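Local coordinates for protein polyhedrin (Operophtera brumata cypovirus 19, PDB 5A99) that forms the crystalline matrix of the polyhedra, the occlusion bodies in which this insect virus is probably embedded and protected outside its host, at residues 188-193 against 198-203. Numbering follows the deposited sequence.
Sequences AVQRAN and GLYNGE
The loop that follows strand 184-190, the central strand of a three-stranded antiparallel sheet, returns one long side chain, Tyr200, to Gln190, with Gly198 and Leu199 against Asn193 and Arg191. Tyr200 OH donates to Gln190 OE1 at 2.6 Å. The hydroxyl lies in the carbonyl plane, with a C=O...donor angle of 146°, and OE1 in turn sits at the edge of the ring near its plane, 3.3 Å from Tyr200 CE2; amide and ring are tilted 31° apart. A chi1 of 66° tucks Gln190 CG over the backbone, and the straight chain that follows carries the amide out to the hydroxyl. Its NE2 is bound by Asp120, so both ends of the amide are engaged and its rotation is probably fixed. A type I beta turn from Gly198 to Asn201, closed by Asn201 N to Gly198 O at 3.0 Å, carries Leu199 and Tyr200 at its two central positions: Leu199 faces Arg191 and Asn193, while the length of the Tyr200 side chain brings OH to Gln190. Leu199 CD1 touches Arg191 CD at 4.1 Å, an aliphatic contact, while the guanidinium beyond is held by Pro54 O, Gln26 O and Ser31. Asn193 ND2 comes within 3.8 Å of Gly198 CA and bonds to Ala197 O, while OD1 accepts from Asp195 N. Past the turn, Asn201 OD1 accepts a bent bond from Glu203 N at 2.9 Å, above the carbonyl plane, and another from Asn204 N, an Asx turn leading into helix 205-210. Ile205 of the second subunit packs on Tyr200 and its Tyr206 on Gln190, placing the hydrogen-bonded pair at a subunit interface.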
ATOM      1  N   ALA A 188      -5.611  -0.401 -13.491  1.00 10.14           N
ATOM      2  CA  ALA A 188      -6.677  -1.065 -12.768  1.00  7.92           C
ATOM      3  C   ALA A 188      -7.360  -2.043 -13.687  1.00  9.20           C
ATOM      4  O   ALA A 188      -7.391  -1.868 -14.908  1.00 10.86           O
ATOM      5  CB  ALA A 188      -7.675  -0.075 -12.257  1.00  9.09           C
ATOM      6  N   VAL A 189      -7.910  -3.079 -13.076  1.00  9.78           N
ATOM      7  CA  VAL A 189      -8.722  -4.041 -13.780  1.00 10.61           C
ATOM      8  C   VAL A 189      -9.476  -4.880 -12.749  1.00  8.50           C
ATOM      9  O   VAL A 189      -8.931  -5.204 -11.696  1.00  8.53           O
ATOM     10  CB  VAL A 189      -7.864  -4.936 -14.703  1.00  8.71           C
ATOM     11  CG1 VAL A 189      -6.726  -5.590 -13.943  1.00 10.83           C
ATOM     12  CG2 VAL A 189      -8.729  -5.982 -15.386  1.00 11.10           C
ATOM     13  N   GLN A 190     -10.729  -5.215 -13.056  1.00  7.87           N
ATOM     14  CA  GLN A 190     -11.524  -6.091 -12.200  1.00  9.36           C
ATOM     15  C   GLN A 190     -11.939  -7.314 -13.001  1.00 10.64           C
ATOM     16  O   GLN A 190     -11.891  -7.306 -14.246  1.00  9.22           O
ATOM     17  CB  GLN A 190     -12.774  -5.359 -11.669  1.00  9.38           C
ATOM     18  CG  GLN A 190     -13.769  -4.995 -12.743  1.00 11.70           C
ATOM     19  CD  GLN A 190     -15.091  -4.458 -12.196  1.00 16.97           C
ATOM     20  OE1 GLN A 190     -15.277  -4.307 -10.983  1.00 11.80           O
ATOM     21  NE2 GLN A 190     -16.025  -4.176 -13.103  1.00 14.34           N
ATOM     22  N   ARG A 191     -12.361  -8.364 -12.302  1.00 16.49           N
ATOM     23  CA  ARG A 191     -12.860  -9.545 -12.991  1.00 14.93           C
ATOM     24  C   ARG A 191     -14.226  -9.213 -13.562  1.00 13.60           C
ATOM     25  O   ARG A 191     -14.950  -8.382 -13.006  1.00  9.11           O
ATOM     26  CB  ARG A 191     -12.948 -10.778 -12.075  1.00 17.56           C
ATOM     27  CG  ARG A 191     -14.236 -10.926 -11.273  1.00 15.55           C
ATOM     28  CD  ARG A 191     -14.403 -12.348 -10.677  1.00 15.46           C
ATOM     29  NE  ARG A 191     -13.137 -12.958 -10.266  1.00 16.36           N
ATOM     30  CZ  ARG A 191     -12.536 -13.950 -10.919  1.00  9.68           C
ATOM     31  NH1 ARG A 191     -13.084 -14.474 -12.008  1.00 11.95           N
ATOM     32  NH2 ARG A 191     -11.389 -14.423 -10.488  1.00 12.65           N
ATOM     33  N   ALA A 192     -14.564  -9.871 -14.664  1.00 12.30           N
ATOM     34  CA  ALA A 192     -15.853  -9.694 -15.314  1.00 13.77           C
ATOM     35  C   ALA A 192     -16.998 -10.138 -14.411  1.00 13.58           C
ATOM     36  O   ALA A 192     -16.948 -11.198 -13.797  1.00 14.30           O
ATOM     37  CB  ALA A 192     -15.890 -10.488 -16.617  1.00 14.30           C
ATOM     38  N   ASN A 193     -18.046  -9.329 -14.347  1.00 16.97           N
ATOM     39  CA  ASN A 193     -19.285  -9.777 -13.739  1.00 13.33           C
ATOM     40  C   ASN A 193     -20.458  -9.458 -14.660  1.00 15.92           C
ATOM     41  O   ASN A 193     -20.828  -8.297 -14.844  1.00 13.57           O
ATOM     42  CB  ASN A 193     -19.483  -9.161 -12.355  1.00 13.15           C
ATOM     43  CG  ASN A 193     -20.673  -9.761 -11.632  1.00 16.88           C
ATOM     44  OD1 ASN A 193     -21.416 -10.558 -12.206  1.00 12.49           O
ATOM     45  ND2 ASN A 193     -20.853  -9.393 -10.369  1.00 17.43           N
ATOM     46  N   GLY A 198     -23.545  -7.453  -7.760  1.00 14.48           N
ATOM     47  CA  GLY A 198     -22.187  -6.950  -7.773  1.00 12.38           C
ATOM     48  C   GLY A 198     -21.341  -7.446  -6.612  1.00 11.53           C
ATOM     49  O   GLY A 198     -21.836  -7.626  -5.492  1.00 11.24           O
ATOM     50  N   LEU A 199     -20.054  -7.640  -6.888  1.00 10.51           N
ATOM     51  CA  LEU A 199     -19.103  -8.130  -5.894  1.00 15.53           C
ATOM     52  C   LEU A 199     -18.725  -7.044  -4.904  1.00 10.75           C
ATOM     53  O   LEU A 199     -17.984  -7.292  -3.957  1.00  8.53           O
ATOM     54  CB  LEU A 199     -17.852  -8.690  -6.569  1.00 13.02           C
ATOM     55  CG  LEU A 199     -18.143  -9.896  -7.466  1.00 12.93           C
ATOM     56  CD1 LEU A 199     -16.859 -10.587  -7.880  1.00 12.01           C
ATOM     57  CD2 LEU A 199     -19.088 -10.907  -6.792  1.00 12.01           C
ATOM     58  N   TYR A 200     -19.247  -5.844  -5.116  1.00 11.20           N
ATOM     59  CA  TYR A 200     -19.103  -4.765  -4.137  1.00 14.43           C
ATOM     60  C   TYR A 200     -20.452  -4.392  -3.542  1.00 11.23           C
ATOM     61  O   TYR A 200     -20.590  -3.329  -2.921  1.00 11.63           O
ATOM     62  CB  TYR A 200     -18.471  -3.533  -4.789  1.00 13.61           C
ATOM     63  CG  TYR A 200     -17.433  -3.904  -5.809  1.00 10.89           C
ATOM     64  CD1 TYR A 200     -16.482  -4.876  -5.521  1.00 15.40           C
ATOM     65  CD2 TYR A 200     -17.419  -3.316  -7.064  1.00 11.33           C
ATOM     66  CE1 TYR A 200     -15.534  -5.247  -6.448  1.00 13.94           C
ATOM     67  CE2 TYR A 200     -16.470  -3.682  -8.005  1.00 13.79           C
ATOM     68  CZ  TYR A 200     -15.530  -4.656  -7.683  1.00 11.27           C
ATOM     69  OH  TYR A 200     -14.575  -5.048  -8.588  1.00 11.11           O
ATOM     70  N   ASN A 201     -21.451  -5.259  -3.706  1.00  8.54           N
ATOM     71  CA  ASN A 201     -22.762  -4.993  -3.115  1.00 10.75           C
ATOM     72  C   ASN A 201     -22.765  -5.300  -1.620  1.00 11.48           C
ATOM     73  O   ASN A 201     -21.749  -5.701  -1.052  1.00 10.27           O
ATOM     74  CB  ASN A 201     -23.887  -5.764  -3.829  1.00 17.99           C
ATOM     75  CG  ASN A 201     -23.932  -7.248  -3.465  1.00 13.09           C
ATOM     76  OD1 ASN A 201     -23.179  -7.738  -2.609  1.00 10.21           O
ATOM     77  ND2 ASN A 201     -24.846  -7.968  -4.106  1.00 10.38           N
ATOM     78  N   GLY A 202     -23.913  -5.123  -0.984  1.00 14.68           N
ATOM     79  CA  GLY A 202     -24.016  -5.283   0.456  1.00 14.49           C
ATOM     80  C   GLY A 202     -23.498  -6.601   0.997  1.00  9.44           C
ATOM     81  O   GLY A 202     -22.919  -6.637   2.083  1.00 10.82           O
ATOM     82  N   GLU A 203     -23.694  -7.682   0.245  1.00 10.78           N
ATOM     83  CA  GLU A 203     -23.351  -9.023   0.726  1.00 11.74           C
ATOM     84  C   GLU A 203     -21.950  -9.504   0.286  1.00 11.84           C
ATOM     85  O   GLU A 203     -21.389 -10.425   0.887  1.00 11.58           O
ATOM     86  CB  GLU A 203     -24.430 -10.040   0.309  1.00 11.28           C
ATOM     87  CG  GLU A 203     -25.822  -9.732   0.843  1.00 15.07           C
ATOM     88  CD  GLU A 203     -26.491  -8.589   0.093  1.00 14.16           C
ATOM     89  OE1 GLU A 203     -26.322  -8.504  -1.144  1.00 14.51           O
ATOM     90  OE2 GLU A 203     -27.179  -7.767   0.737  1.00 18.08           O
TER